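Local atomic coordinates of N(G),N(G)-dimethylarginine dimethylaminohydrolase (Pseudomonas aeruginosa, PDB entry 1H70), a protein that hydrolyses N(G),N(G)-dimethyl-L-arginine and N(G)-monomethyl-L-arginine to L-citrulline, releasing dimethylamine or methylamine. Residues 40-45 and 234-239. The protein carries 1 engineered substitution. Sequence-based numbering, arbitrary orientation.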
loop_
_atom_site.group_PDB
_atom_site.type_symbol
_atom_site.label_atom_id
_atom_site.label_comp_id
_atom_site.label_asym_id
_atom_site.label_seq_id
_atom_site.Cartn_x
_atom_site.Cartn_y
_atom_site.Cartn_z
ATOM N N ILE A 40 2.954 11.004 -9.273
ATOM C CA ILE A 40 1.765 11.147 -10.145
ATOM C C ILE A 40 2.134 11.121 -11.631
ATOM O O ILE A 40 1.442 10.488 -12.447
ATOM C CB ILE A 40 0.989 12.438 -9.776
ATOM C CG1 ILE A 40 0.456 12.340 -8.345
ATOM C CG2 ILE A 40 -0.189 12.682 -10.733
ATOM C CD1 ILE A 40 -0.509 11.167 -8.097
ATOM N N ARG A 41 3.241 11.779 -11.992
ATOM C CA ARG A 41 3.671 11.815 -13.385
ATOM C C ARG A 41 4.051 10.438 -13.871
ATOM O O ARG A 41 3.864 10.136 -15.034
ATOM C CB ARG A 41 4.824 12.807 -13.607
ATOM C CG ARG A 41 4.473 14.227 -13.206
ATOM C CD ARG A 41 5.547 15.224 -13.649
ATOM N NE ARG A 41 5.506 15.390 -15.102
ATOM C CZ ARG A 41 6.278 16.249 -15.767
ATOM N NH1 ARG A 41 7.141 16.988 -15.085
ATOM N NH2 ARG A 41 6.208 16.367 -17.100
ATOM N N ALA A 42 4.620 9.611 -12.990
ATOM C CA ALA A 42 4.929 8.224 -13.336
ATOM C C ALA A 42 3.606 7.482 -13.562
ATOM O O ALA A 42 3.448 6.724 -14.533
ATOM C CB ALA A 42 5.697 7.573 -12.194
ATOM N N LEU A 43 2.639 7.677 -12.665
ATOM C CA LEU A 43 1.343 7.021 -12.782
ATOM C C LEU A 43 0.577 7.463 -14.020
ATOM O O LEU A 43 -0.242 6.701 -14.561
ATOM C CB LEU A 43 0.489 7.204 -11.514
ATOM C CG LEU A 43 0.949 6.376 -10.304
ATOM C CD1 LEU A 43 0.433 6.961 -8.998
ATOM C CD2 LEU A 43 0.532 4.903 -10.456
ATOM N N GLN A 44 0.843 8.667 -14.516
ATOM C CA GLN A 44 0.204 9.143 -15.737
ATOM C C GLN A 44 0.655 8.369 -16.984
ATOM O O GLN A 44 0.018 8.491 -18.041
ATOM C CB GLN A 44 0.528 10.627 -15.955
ATOM C CG GLN A 44 -0.265 11.619 -15.115
ATOM C CD GLN A 44 0.191 13.064 -15.346
ATOM O OE1 GLN A 44 -0.296 13.745 -16.274
ATOM N NE2 GLN A 44 1.055 13.546 -14.514
ATOM N N THR A 45 1.729 7.586 -16.861
ATOM C CA THR A 45 2.225 6.775 -17.983
ATOM C C THR A 45 1.783 5.330 -17.913
ATOM O O THR A 45 2.189 4.515 -18.753
ATOM C CB THR A 45 3.767 6.788 -18.080
ATOM O OG1 THR A 45 4.371 6.021 -17.024
ATOM C CG2 THR A 45 4.312 8.211 -17.925
ATOM N N ILE A 234 9.942 2.002 -13.450
ATOM C CA ILE A 234 9.953 3.452 -13.289
ATOM C C ILE A 234 10.477 3.770 -11.893
ATOM O O ILE A 234 9.922 3.278 -10.921
ATOM C CB ILE A 234 8.548 4.046 -13.450
ATOM C CG1 ILE A 234 7.938 3.630 -14.792
ATOM C CG2 ILE A 234 8.610 5.569 -13.300
ATOM C CD1 ILE A 234 6.451 3.982 -14.913
ATOM N N GLU A 235 11.533 4.576 -11.786
ATOM C CA GLU A 235 12.083 4.904 -10.473
ATOM C C GLU A 235 11.632 6.289 -10.047
ATOM O O GLU A 235 11.735 7.248 -10.831
ATOM C CB GLU A 235 13.627 4.881 -10.484
ATOM C CG GLU A 235 14.214 3.496 -10.671
ATOM C CD GLU A 235 15.731 3.542 -10.882
ATOM O OE1 GLU A 235 16.511 3.294 -9.946
ATOM O OE2 GLU A 235 16.133 3.830 -12.013
ATOM N N VAL A 236 11.112 6.382 -8.825
ATOM C CA VAL A 236 10.650 7.655 -8.270
ATOM C C VAL A 236 11.277 7.851 -6.895
ATOM O O VAL A 236 11.161 6.986 -6.033
ATOM C CB VAL A 236 9.100 7.697 -8.106
ATOM C CG1 VAL A 236 8.671 8.982 -7.394
ATOM C CG2 VAL A 236 8.412 7.621 -9.441
ATOM N N ASP A 237 11.928 8.990 -6.662
ATOM C CA ASP A 237 12.542 9.179 -5.334
ATOM C C ASP A 237 11.446 9.430 -4.306
ATOM O O ASP A 237 10.636 10.336 -4.495
ATOM C CB ASP A 237 13.529 10.359 -5.396
ATOM C CG ASP A 237 14.343 10.562 -4.124
ATOM O OD1 ASP A 237 14.302 9.742 -3.174
ATOM O OD2 ASP A 237 15.097 11.569 -4.054
ATOM N N THR A 238 11.370 8.606 -3.255
ATOM C CA THR A 238 10.357 8.790 -2.211
ATOM C C THR A 238 11.016 8.962 -0.837
ATOM O O THR A 238 10.438 8.634 0.196
ATOM C CB THR A 238 9.351 7.613 -2.124
ATOM O OG1 THR A 238 10.039 6.366 -1.850
ATOM C CG2 THR A 238 8.587 7.402 -3.440
ATOM N N SER A 239 12.222 9.501 -0.816
ATOM C CA SER A 239 12.977 9.653 0.420
ATOM C C SER A 239 12.224 10.373 1.538
ATOM O O SER A 239 12.402 10.041 2.709
ATOM C CB SER A 239 14.295 10.380 0.136
ATOM O OG SER A 239 14.086 11.776 0.000
#
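The C-terminal part of helix 29-43 rests against the end of strand 232-236, with the two backbones closest at Ala42 and Ile234, whose CA atoms lie 6.9 Å apart. Ala42 points its CB at the strand, and this single methyl is met by two branches: CG2 of Ile234 at 3.7 Å and CG2 of Val236 at 3.9 Å. Alanine suits the place because so short a side chain lets the helix come close to the strand. Ile234 and Val236, separated by Glu235, whose side chain leaves from the other face of the strand, both direct their beta-branched side chains toward the helix, as alternate residues of a strand do. With its CG1 lying anti to the carbonyl carbon (chi1 -55°) and CD1 extended beyond it (chi2 170°), Ile234 reaches past Ala42 to Thr45, where CD1 comes within 3.6 Å of OG1; the two side chains lie alongside one another with opposite headings. That hydroxyl is turned back to its own chain, giving a 2.7 Å hydrogen bond from Thr45 OG1 to Ala42 O, in the carbonyl plane. The backbone N of Thr45 binds the same oxygen, so one carbonyl is gripped twice. Because OG1 is already bonded to Ala42 O, it can lie against the CD1 methyl without losing a hydrogen bond. Beyond the strand, Asp237 OD1 accepts from Ser239 N at 3.2 Å in an Asx turn leading into helix 239-242. Val236 also touches Ala38, one helical turn before Ala42, and Ala42 packs on Ile214 of the adjoining parallel strand 212-216. No hydrogen bond joins the two segments: this is apolar helix-on-sheet packing, as in the alpha/beta propeller of the DDAH and amidinotransferase superfamily, here bringing helix 29-43 onto a face of strand 232-236, the outermost strand of its three-stranded sheet within the chain.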